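Side-chain contacts in GNA33 (Neisseria gonorrhoeae FA 1090, PDB 2G5D), which probably cleaves the beta-1,4 bond between N-acetylmuramic acid and N-acetylglucosamine in peptidoglycan as an exolytic transglycosylase, forming a 1,6-anhydro product: residues 141-144 and 145-149; 214-218 and 219-223; 300-303 and 304-308. All coordinates share one frame; numbering follows the deposited sequence.

Contact 1 of 3, residues 141-144 and 145-149; sequences YGIP and DDFIS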
ATOM      1  N   TYR A 141     -14.924   1.988  11.901  1.00 28.86           N
ATOM      2  CA  TYR A 141     -14.359   2.437  13.163  1.00 28.88           C
ATOM      3  C   TYR A 141     -12.961   3.026  13.015  1.00 29.00           C
ATOM      4  O   TYR A 141     -12.136   2.523  12.248  1.00 29.25           O
ATOM      5  CB  TYR A 141     -14.274   1.282  14.163  1.00 28.46           C
ATOM      6  CG  TYR A 141     -15.578   0.637  14.534  1.00 28.76           C
ATOM      7  CD1 TYR A 141     -15.953  -0.566  13.954  1.00 27.59           C
ATOM      8  CD2 TYR A 141     -16.411   1.195  15.515  1.00 27.98           C
ATOM      9  CE1 TYR A 141     -17.141  -1.188  14.299  1.00 30.47           C
ATOM     10  CE2 TYR A 141     -17.603   0.575  15.884  1.00 28.38           C
ATOM     11  CZ  TYR A 141     -17.962  -0.615  15.274  1.00 29.44           C
ATOM     12  OH  TYR A 141     -19.134  -1.237  15.604  1.00 28.40           O
ATOM     13  N   GLY A 142     -12.707   4.088  13.773  1.00 29.18           N
ATOM     14  CA  GLY A 142     -11.359   4.572  13.998  1.00 29.75           C
ATOM     15  C   GLY A 142     -10.743   3.837  15.168  1.00 30.14           C
ATOM     16  O   GLY A 142     -11.320   2.867  15.666  1.00 30.93           O
ATOM     17  N   ILE A 143      -9.569   4.285  15.604  1.00 30.31           N
ATOM     18  CA  ILE A 143      -8.896   3.688  16.761  1.00 30.60           C
ATOM     19  C   ILE A 143      -9.781   3.733  18.028  1.00 30.75           C
ATOM     20  O   ILE A 143     -10.165   4.815  18.486  1.00 31.13           O
ATOM     21  CB  ILE A 143      -7.500   4.323  17.014  1.00 30.47           C
ATOM     22  CG1 ILE A 143      -6.560   4.015  15.843  1.00 29.94           C
ATOM     23  CG2 ILE A 143      -6.902   3.820  18.334  1.00 30.90           C
ATOM     24  CD1 ILE A 143      -5.400   4.988  15.699  1.00 30.47           C
ATOM     25  N   PRO A 144     -10.116   2.553  18.581  1.00 30.37           N
ATOM     26  CA  PRO A 144     -10.960   2.440  19.776  1.00 30.59           C
ATOM     27  C   PRO A 144     -10.426   3.197  20.997  1.00 30.44           C
ATOM     28  O   PRO A 144      -9.230   3.482  21.083  1.00 30.63           O
ATOM     29  CB  PRO A 144     -10.981   0.937  20.048  1.00 30.25           C
ATOM     30  CG  PRO A 144     -10.681   0.316  18.750  1.00 30.17           C
ATOM     31  CD  PRO A 144      -9.715   1.230  18.077  1.00 30.42           C
ATOM     32  N   ASP A 145     -11.323   3.516  21.926  1.00 30.65           N
ATOM     33  CA  ASP A 145     -10.983   4.233  23.156  1.00 30.35           C
ATOM     34  C   ASP A 145     -10.043   3.459  24.088  1.00 30.45           C
ATOM     35  O   ASP A 145      -9.367   4.055  24.923  1.00 30.63           O
ATOM     36  CB  ASP A 145     -12.259   4.575  23.921  1.00 30.50           C
ATOM     37  CG  ASP A 145     -13.205   5.454  23.130  1.00 30.51           C
ATOM     38  OD1 ASP A 145     -12.820   5.929  22.033  1.00 31.05           O
ATOM     39  OD2 ASP A 145     -14.337   5.674  23.622  1.00 29.65           O
ATOM     40  N   ASP A 146     -10.014   2.137  23.955  1.00 30.35           N
ATOM     41  CA  ASP A 146      -9.227   1.280  24.846  1.00 30.15           C
ATOM     42  C   ASP A 146      -8.147   0.498  24.093  1.00 30.15           C
ATOM     43  O   ASP A 146      -7.580  -0.463  24.609  1.00 30.44           O
ATOM     44  CB  ASP A 146     -10.150   0.307  25.590  1.00 30.07           C
ATOM     45  CG  ASP A 146     -10.834  -0.691  24.658  1.00 30.14           C
ATOM     46  OD1 ASP A 146     -11.127  -0.339  23.490  1.00 29.96           O
ATOM     47  OD2 ASP A 146     -11.078  -1.835  25.097  1.00 29.64           O
ATOM     48  N   PHE A 147      -7.879   0.908  22.864  1.00 29.85           N
ATOM     49  CA  PHE A 147      -6.905   0.240  22.015  1.00 29.80           C
ATOM     50  C   PHE A 147      -5.528   0.798  22.344  1.00 29.61           C
ATOM     51  O   PHE A 147      -5.278   1.980  22.140  1.00 29.88           O
ATOM     52  CB  PHE A 147      -7.275   0.488  20.556  1.00 29.19           C
ATOM     53  CG  PHE A 147      -6.358  -0.160  19.561  1.00 29.67           C
ATOM     54  CD1 PHE A 147      -6.624  -1.435  19.086  1.00 29.96           C
ATOM     55  CD2 PHE A 147      -5.254   0.523  19.061  1.00 29.57           C
ATOM     56  CE1 PHE A 147      -5.792  -2.029  18.143  1.00 29.59           C
ATOM     57  CE2 PHE A 147      -4.415  -0.070  18.129  1.00 29.54           C
ATOM     58  CZ  PHE A 147      -4.695  -1.357  17.668  1.00 28.23           C
ATOM     59  N   ILE A 148      -4.653  -0.046  22.885  1.00 29.90           N
ATOM     60  CA  ILE A 148      -3.325   0.384  23.344  1.00 29.84           C
ATOM     61  C   ILE A 148      -2.205  -0.359  22.602  1.00 29.98           C
ATOM     62  O   ILE A 148      -2.093  -1.589  22.685  1.00 29.98           O
ATOM     63  CB  ILE A 148      -3.168   0.283  24.914  1.00 29.89           C
ATOM     64  CG1 ILE A 148      -3.791   1.495  25.612  1.00 29.49           C
ATOM     65  CG2 ILE A 148      -1.697   0.207  25.345  1.00 29.68           C
ATOM     66  CD1 ILE A 148      -5.185   1.280  26.106  1.00 29.21           C
ATOM     67  N   SER A 149      -1.388   0.401  21.875  1.00 29.71           N
ATOM     68  CA  SER A 149      -0.239  -0.156  21.169  1.00 29.74           C
ATOM     69  C   SER A 149       1.022  -0.089  22.027  1.00 29.87           C
ATOM     70  O   SER A 149       1.361   0.962  22.575  1.00 29.86           O
ATOM     71  CB  SER A 149      -0.020   0.562  19.833  1.00 29.53           C
ATOM     72  OG  SER A 149       1.069  -0.000  19.119  1.00 28.87           O
TER

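Contact 2 of 3, residues 214-218 and 219-223; sequences NQING and GALDG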
ATOM      1  N   ASN A 214     -14.278 -11.111  14.066  1.00 28.00           N
ATOM      2  CA  ASN A 214     -15.549 -11.762  14.396  1.00 28.31           C
ATOM      3  C   ASN A 214     -16.236 -11.117  15.596  1.00 28.35           C
ATOM      4  O   ASN A 214     -17.455 -10.960  15.598  1.00 28.74           O
ATOM      5  CB  ASN A 214     -15.373 -13.271  14.632  1.00 28.38           C
ATOM      6  CG  ASN A 214     -16.676 -13.962  14.983  1.00 29.18           C
ATOM      7  OD1 ASN A 214     -16.783 -14.628  16.015  1.00 29.57           O
ATOM      8  ND2 ASN A 214     -17.688 -13.793  14.132  1.00 29.09           N
ATOM      9  N   GLN A 215     -15.450 -10.745  16.604  1.00 27.90           N
ATOM     10  CA  GLN A 215     -15.976 -10.120  17.816  1.00 27.73           C
ATOM     11  C   GLN A 215     -16.463  -8.693  17.563  1.00 27.69           C
ATOM     12  O   GLN A 215     -17.511  -8.296  18.082  1.00 28.12           O
ATOM     13  CB  GLN A 215     -14.913 -10.125  18.918  1.00 27.67           C
ATOM     14  CG  GLN A 215     -14.510 -11.509  19.370  1.00 27.84           C
ATOM     15  CD  GLN A 215     -13.371 -11.475  20.362  1.00 29.50           C
ATOM     16  OE1 GLN A 215     -12.380 -10.770  20.163  1.00 31.10           O
ATOM     17  NE2 GLN A 215     -13.513 -12.218  21.450  1.00 28.12           N
ATOM     18  N   ILE A 216     -15.706  -7.948  16.756  1.00 27.11           N
ATOM     19  CA  ILE A 216     -16.050  -6.587  16.343  1.00 27.04           C
ATOM     20  C   ILE A 216     -17.290  -6.590  15.453  1.00 27.45           C
ATOM     21  O   ILE A 216     -18.176  -5.741  15.606  1.00 27.74           O
ATOM     22  CB  ILE A 216     -14.850  -5.904  15.608  1.00 27.01           C
ATOM     23  CG1 ILE A 216     -13.632  -5.789  16.552  1.00 27.38           C
ATOM     24  CG2 ILE A 216     -15.239  -4.544  15.058  1.00 26.11           C
ATOM     25  CD1 ILE A 216     -12.270  -5.531  15.833  1.00 26.03           C
ATOM     26  N   ASN A 217     -17.339  -7.526  14.505  1.00 27.42           N
ATOM     27  CA  ASN A 217     -18.548  -7.757  13.730  1.00 27.80           C
ATOM     28  C   ASN A 217     -19.756  -7.978  14.636  1.00 28.22           C
ATOM     29  O   ASN A 217     -20.856  -7.468  14.372  1.00 27.97           O
ATOM     30  CB  ASN A 217     -18.376  -8.978  12.829  1.00 27.60           C
ATOM     31  CG  ASN A 217     -17.564  -8.690  11.584  1.00 27.28           C
ATOM     32  OD1 ASN A 217     -17.264  -9.611  10.830  1.00 26.03           O
ATOM     33  ND2 ASN A 217     -17.214  -7.424  11.351  1.00 25.79           N
ATOM     34  N   GLY A 218     -19.539  -8.745  15.708  1.00 28.23           N
ATOM     35  CA  GLY A 218     -20.605  -9.126  16.614  1.00 28.53           C
ATOM     36  C   GLY A 218     -21.008  -8.034  17.578  1.00 28.77           C
ATOM     37  O   GLY A 218     -21.880  -8.240  18.409  1.00 28.60           O
ATOM     38  N   GLY A 219     -20.362  -6.876  17.478  1.00 29.10           N
ATOM     39  CA  GLY A 219     -20.731  -5.709  18.279  1.00 29.52           C
ATOM     40  C   GLY A 219     -19.858  -5.391  19.479  1.00 29.69           C
ATOM     41  O   GLY A 219     -20.267  -4.618  20.342  1.00 29.69           O
ATOM     42  N   ALA A 220     -18.658  -5.970  19.540  1.00 29.95           N
ATOM     43  CA  ALA A 220     -17.758  -5.761  20.682  1.00 30.43           C
ATOM     44  C   ALA A 220     -17.232  -4.333  20.848  1.00 30.78           C
ATOM     45  O   ALA A 220     -16.722  -3.991  21.908  1.00 30.82           O
ATOM     46  CB  ALA A 220     -16.597  -6.753  20.657  1.00 30.42           C
ATOM     47  N   LEU A 221     -17.353  -3.508  19.812  1.00 31.59           N
ATOM     48  CA  LEU A 221     -16.894  -2.125  19.880  1.00 31.78           C
ATOM     49  C   LEU A 221     -18.021  -1.127  20.144  1.00 32.25           C
ATOM     50  O   LEU A 221     -17.801   0.081  20.100  1.00 32.56           O
ATOM     51  CB  LEU A 221     -16.114  -1.733  18.607  1.00 32.43           C
ATOM     52  CG  LEU A 221     -14.824  -2.483  18.253  1.00 31.90           C
ATOM     53  CD1 LEU A 221     -14.206  -1.872  17.021  1.00 32.42           C
ATOM     54  CD2 LEU A 221     -13.822  -2.489  19.383  1.00 32.13           C
ATOM     55  N   ASP A 222     -19.223  -1.626  20.417  1.00 32.46           N
ATOM     56  CA  ASP A 222     -20.351  -0.763  20.736  1.00 32.73           C
ATOM     57  C   ASP A 222     -20.046   0.125  21.931  1.00 32.72           C
ATOM     58  O   ASP A 222     -19.810  -0.366  23.040  1.00 32.81           O
ATOM     59  CB  ASP A 222     -21.617  -1.579  20.998  1.00 32.87           C
ATOM     60  CG  ASP A 222     -22.281  -2.066  19.722  1.00 33.53           C
ATOM     61  OD1 ASP A 222     -21.890  -1.612  18.623  1.00 34.16           O
ATOM     62  OD2 ASP A 222     -23.203  -2.904  19.819  1.00 33.51           O
ATOM     63  N   GLY A 223     -20.027   1.433  21.675  1.00 32.74           N
ATOM     64  CA  GLY A 223     -19.853   2.449  22.710  1.00 32.58           C
ATOM     65  C   GLY A 223     -18.424   2.843  23.053  1.00 32.63           C
ATOM     66  O   GLY A 223     -18.217   3.656  23.950  1.00 32.62           O
TER
HETATM   67  O   HOH W   1     -18.400  -3.534  17.117  1.00 24.78           O

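Contact 3 of 3, residues 300-303 and 304-308; sequences QRLA and EVLGQ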
ATOM      1  N   GLN A 300     -27.062 -16.369   5.594  1.00 27.27           N
ATOM      2  CA  GLN A 300     -26.760 -17.351   6.649  1.00 26.50           C
ATOM      3  C   GLN A 300     -25.262 -17.714   6.783  1.00 26.07           C
ATOM      4  O   GLN A 300     -24.862 -18.390   7.742  1.00 25.14           O
ATOM      5  CB  GLN A 300     -27.626 -18.616   6.454  1.00 26.50           C
ATOM      6  CG  GLN A 300     -27.052 -19.699   5.516  1.00 26.22           C
ATOM      7  CD  GLN A 300     -27.207 -19.397   4.035  1.00 26.23           C
ATOM      8  OE1 GLN A 300     -27.822 -18.409   3.641  1.00 27.15           O
ATOM      9  NE2 GLN A 300     -26.645 -20.259   3.204  1.00 26.35           N
ATOM     10  N   ARG A 301     -24.445 -17.268   5.825  1.00 25.69           N
ATOM     11  CA  ARG A 301     -23.014 -17.555   5.836  1.00 26.06           C
ATOM     12  C   ARG A 301     -22.100 -16.338   6.021  1.00 26.41           C
ATOM     13  O   ARG A 301     -20.879 -16.500   6.068  1.00 25.83           O
ATOM     14  CB  ARG A 301     -22.603 -18.333   4.580  1.00 25.68           C
ATOM     15  CG  ARG A 301     -23.277 -19.686   4.463  1.00 25.23           C
ATOM     16  CD  ARG A 301     -22.449 -20.844   5.014  1.00 21.47           C
ATOM     17  NE  ARG A 301     -23.245 -22.075   5.093  1.00 20.32           N
ATOM     18  CZ  ARG A 301     -23.347 -22.845   6.180  1.00 18.94           C
ATOM     19  NH1 ARG A 301     -22.684 -22.526   7.286  1.00 18.18           N
ATOM     20  NH2 ARG A 301     -24.103 -23.939   6.160  1.00 17.34           N
ATOM     21  N   LEU A 302     -22.698 -15.145   6.135  1.00 27.01           N
ATOM     22  CA  LEU A 302     -21.973 -13.860   6.198  1.00 27.27           C
ATOM     23  C   LEU A 302     -21.030 -13.761   7.387  1.00 27.57           C
ATOM     24  O   LEU A 302     -19.824 -13.457   7.225  1.00 27.02           O
ATOM     25  CB  LEU A 302     -22.977 -12.702   6.282  1.00 28.01           C
ATOM     26  CG  LEU A 302     -22.735 -11.299   5.692  1.00 28.85           C
ATOM     27  CD1 LEU A 302     -23.193 -10.206   6.664  1.00 29.66           C
ATOM     28  CD2 LEU A 302     -21.311 -11.065   5.242  1.00 28.06           C
ATOM     29  N   ALA A 303     -21.584 -13.978   8.586  1.00 27.13           N
ATOM     30  CA  ALA A 303     -20.811 -13.889   9.833  1.00 27.23           C
ATOM     31  C   ALA A 303     -19.643 -14.880   9.839  1.00 27.38           C
ATOM     32  O   ALA A 303     -18.486 -14.496  10.058  1.00 27.08           O
ATOM     33  CB  ALA A 303     -21.719 -14.101  11.043  1.00 26.85           C
ATOM     34  N   GLU A 304     -19.953 -16.144   9.562  1.00 27.29           N
ATOM     35  CA  GLU A 304     -18.973 -17.226   9.496  1.00 27.63           C
ATOM     36  C   GLU A 304     -17.750 -16.913   8.624  1.00 27.96           C
ATOM     37  O   GLU A 304     -16.608 -17.113   9.040  1.00 28.18           O
ATOM     38  CB  GLU A 304     -19.677 -18.460   8.941  1.00 27.37           C
ATOM     39  CG  GLU A 304     -18.812 -19.682   8.739  1.00 26.69           C
ATOM     40  CD  GLU A 304     -19.449 -20.658   7.768  1.00 24.79           C
ATOM     41  OE1 GLU A 304     -20.693 -20.760   7.753  1.00 25.41           O
ATOM     42  OE2 GLU A 304     -18.708 -21.309   7.013  1.00 23.95           O
ATOM     43  N   VAL A 305     -18.005 -16.455   7.402  1.00 28.46           N
ATOM     44  CA  VAL A 305     -16.972 -16.283   6.398  1.00 28.60           C
ATOM     45  C   VAL A 305     -16.115 -15.064   6.733  1.00 29.43           C
ATOM     46  O   VAL A 305     -14.881 -15.171   6.759  1.00 29.61           O
ATOM     47  CB  VAL A 305     -17.566 -16.185   4.965  1.00 29.01           C
ATOM     48  CG1 VAL A 305     -16.515 -15.697   3.966  1.00 28.23           C
ATOM     49  CG2 VAL A 305     -18.101 -17.534   4.525  1.00 28.11           C
ATOM     50  N   LEU A 306     -16.774 -13.935   7.024  1.00 29.59           N
ATOM     51  CA  LEU A 306     -16.082 -12.694   7.410  1.00 30.03           C
ATOM     52  C   LEU A 306     -15.250 -12.869   8.684  1.00 29.97           C
ATOM     53  O   LEU A 306     -14.107 -12.417   8.748  1.00 30.70           O
ATOM     54  CB  LEU A 306     -17.075 -11.538   7.546  1.00 29.77           C
ATOM     55  CG  LEU A 306     -17.271 -10.603   6.339  1.00 30.44           C
ATOM     56  CD1 LEU A 306     -17.369 -11.314   4.996  1.00 29.83           C
ATOM     57  CD2 LEU A 306     -18.473  -9.712   6.549  1.00 30.83           C
ATOM     58  N   GLY A 307     -15.812 -13.559   9.675  1.00 29.33           N
ATOM     59  CA  GLY A 307     -15.086 -13.879  10.898  1.00 29.16           C
ATOM     60  C   GLY A 307     -13.840 -14.750  10.769  1.00 28.68           C
ATOM     61  O   GLY A 307     -13.064 -14.843  11.700  1.00 28.78           O
ATOM     62  N   GLN A 308     -13.643 -15.396   9.624  1.00 28.51           N
ATOM     63  CA  GLN A 308     -12.443 -16.218   9.415  1.00 28.80           C
ATOM     64  C   GLN A 308     -11.144 -15.397   9.320  1.00 28.65           C
ATOM     65  O   GLN A 308     -10.063 -15.912   9.605  1.00 29.06           O
ATOM     66  CB  GLN A 308     -12.594 -17.117   8.179  1.00 28.49           C
ATOM     67  CG  GLN A 308     -13.732 -18.127   8.290  1.00 28.84           C
ATOM     68  CD  GLN A 308     -13.616 -19.039   9.509  1.00 29.34           C
ATOM     69  OE1 GLN A 308     -12.551 -19.587   9.785  1.00 28.81           O
ATOM     70  NE2 GLN A 308     -14.727 -19.212  10.235  1.00 29.78           N
TER

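Contact 1 of 3, residues 141-144 and 145-149
Phe147 packs against the residues that lead into its own turn. Its CB lies 3.6 Å from CD of Pro144, and its ring atom CD2 is 3.8 Å from the CG2 branch of Ile143. The isoleucine and phenylalanine side chains run at about a right angle to each other, and the ring meets both aliphatic groups obliquely. The bond from CA to CB of Phe147 points toward these preceding residues. With CG anti to the backbone N (chi1 -179°), the near part of the ring, CG and CD2, touches Pro144 and Ile143, while the rest leads off from them.

The backbone that makes this possible is a type I beta turn from Pro144 to Phe147, closed by a weak hydrogen bond, 3.4 Å from Phe147 N to Pro144 O. Pro144 supplies that carbonyl oxygen and offers the apolar surface of its ring to Phe147. Asp145 and Asp146 fill the two middle positions, where polar residues are readily accepted. Asp146 OD1 also passes 3.7 Å from Pro144 CB, but its carboxylate is held from outside, by a hydrogen bond to Tyr210 and a salt bridge to Lys224. Asn171 ND2 donates to the carbonyl oxygens of both Pro144 and Phe147, bracing the turn further.

Tyr210 and Phe314 each meet the Phe147 ring edge-to-face. The turn joins strand 138-141 to strand 148-151, next to strands 197-203 and 255-263.

Contact 2 of 3, residues 214-218 and 219-223
Ile216 and Leu221 make the apolar part of a local contact in which the chain, leaving helix 213-217, turns back on the last helical turn before running on to strand 227-231. Ile216 CG2 presses on Leu221 CD1 at 3.5 Å, closer than ordinary van der Waals packing, while CG1 lies 3.9 Å from Leu221 CG. CG2 is anti to the backbone N and CG1 beside it (chi1 -62°), which brings both branches to the leucine. Phe314 packs on the same two residues, and large aliphatic side chains suit this buried position.

The backbone makes the reversal. Ala220 N donates to Gln215 O (3.0 Å), and Gly219 N to Ile216 O (3.1 Å), the latter from above the carbonyl plane. A water extends the pattern, donating to Ile216 O and accepting from Leu221 N at 2.9 Å. The small Ala220 fits close to the helix end, its CB only 3.1 Å from Gln215 O. At Gly219 phi is +102°, and a CB would run into the carbonyl oxygen of Gly218, so glycine is the natural residue.

Positive phi at Gly219 and the two backbone bonds define a Schellman motif, with the Ile216-Leu221 pair as additional packing, followed directly by a type I beta turn from Gly219 to Asp222.

Contact 3 of 3, residues 300-303 and 304-308
Arg301 and Glu304 run alongside each other in the same direction, and their charged ends meet in a salt bridge of 2.7 Å between NH1 and OE1. The arginine bends at chi2 (-95°), which carries its guanidinium over to the glutamate and brings CD within 3.3 Å of the same oxygen. Glu304 is extended, with CG opposite the backbone N. OE1 is reached on its syn side and lies almost in the guanidinium plane, although the two flat groups are turned 77° apart. The other oxygen, OE2, hydrogen-bonds to the hydroxyls of Tyr274 and Tyr280, so the carboxylate is gripped at both oxygens, which probably limits its rotation.

Another face of the helix is apolar. Leu302 CD2 and Leu306 CD2 touch at a tight 3.4 Å, their side chains crossing at a slant. Both leucines depart from the usual staggered torsions (chi1 of Leu302 is -148°), which may reflect strain or imprecise placement. Pro234 and Phe238 of helix 234-243 cover them. Val305, compact and branched, sets CG2 3.3 Å from Arg301 O and faces helix 271-276. Gln308 folds back to donate from NE2 to Glu304 O.

Backbone bonds from Val305, Leu306 and Gly307 to the residues four earlier show a short alpha helix, amphipathic in character, with an i to i+3 salt bridge beside an i to i+4 leucine pair.

Overall arrangement
The three contacts follow one another along the chain, well away from the chain's centre. Contact 2 is the middle one in space as well: its centre is about 13 Å from that of contact 1 and about 14 Å from that of contact 3, whereas the centres of contacts 1 and 3 are about 24 Å apart and the two do not touch. Tyr141 of contact 1 packs on Ile216 and Leu221, and Asn214 and Asn217 of contact 2 lie against Gly307 and Leu306. A chain of van der Waals contacts thus joins the connection between strands 138-141 and 148-151 to two short helices, 213-217 and 302-306, all within the range of the MltA-specific insert domain.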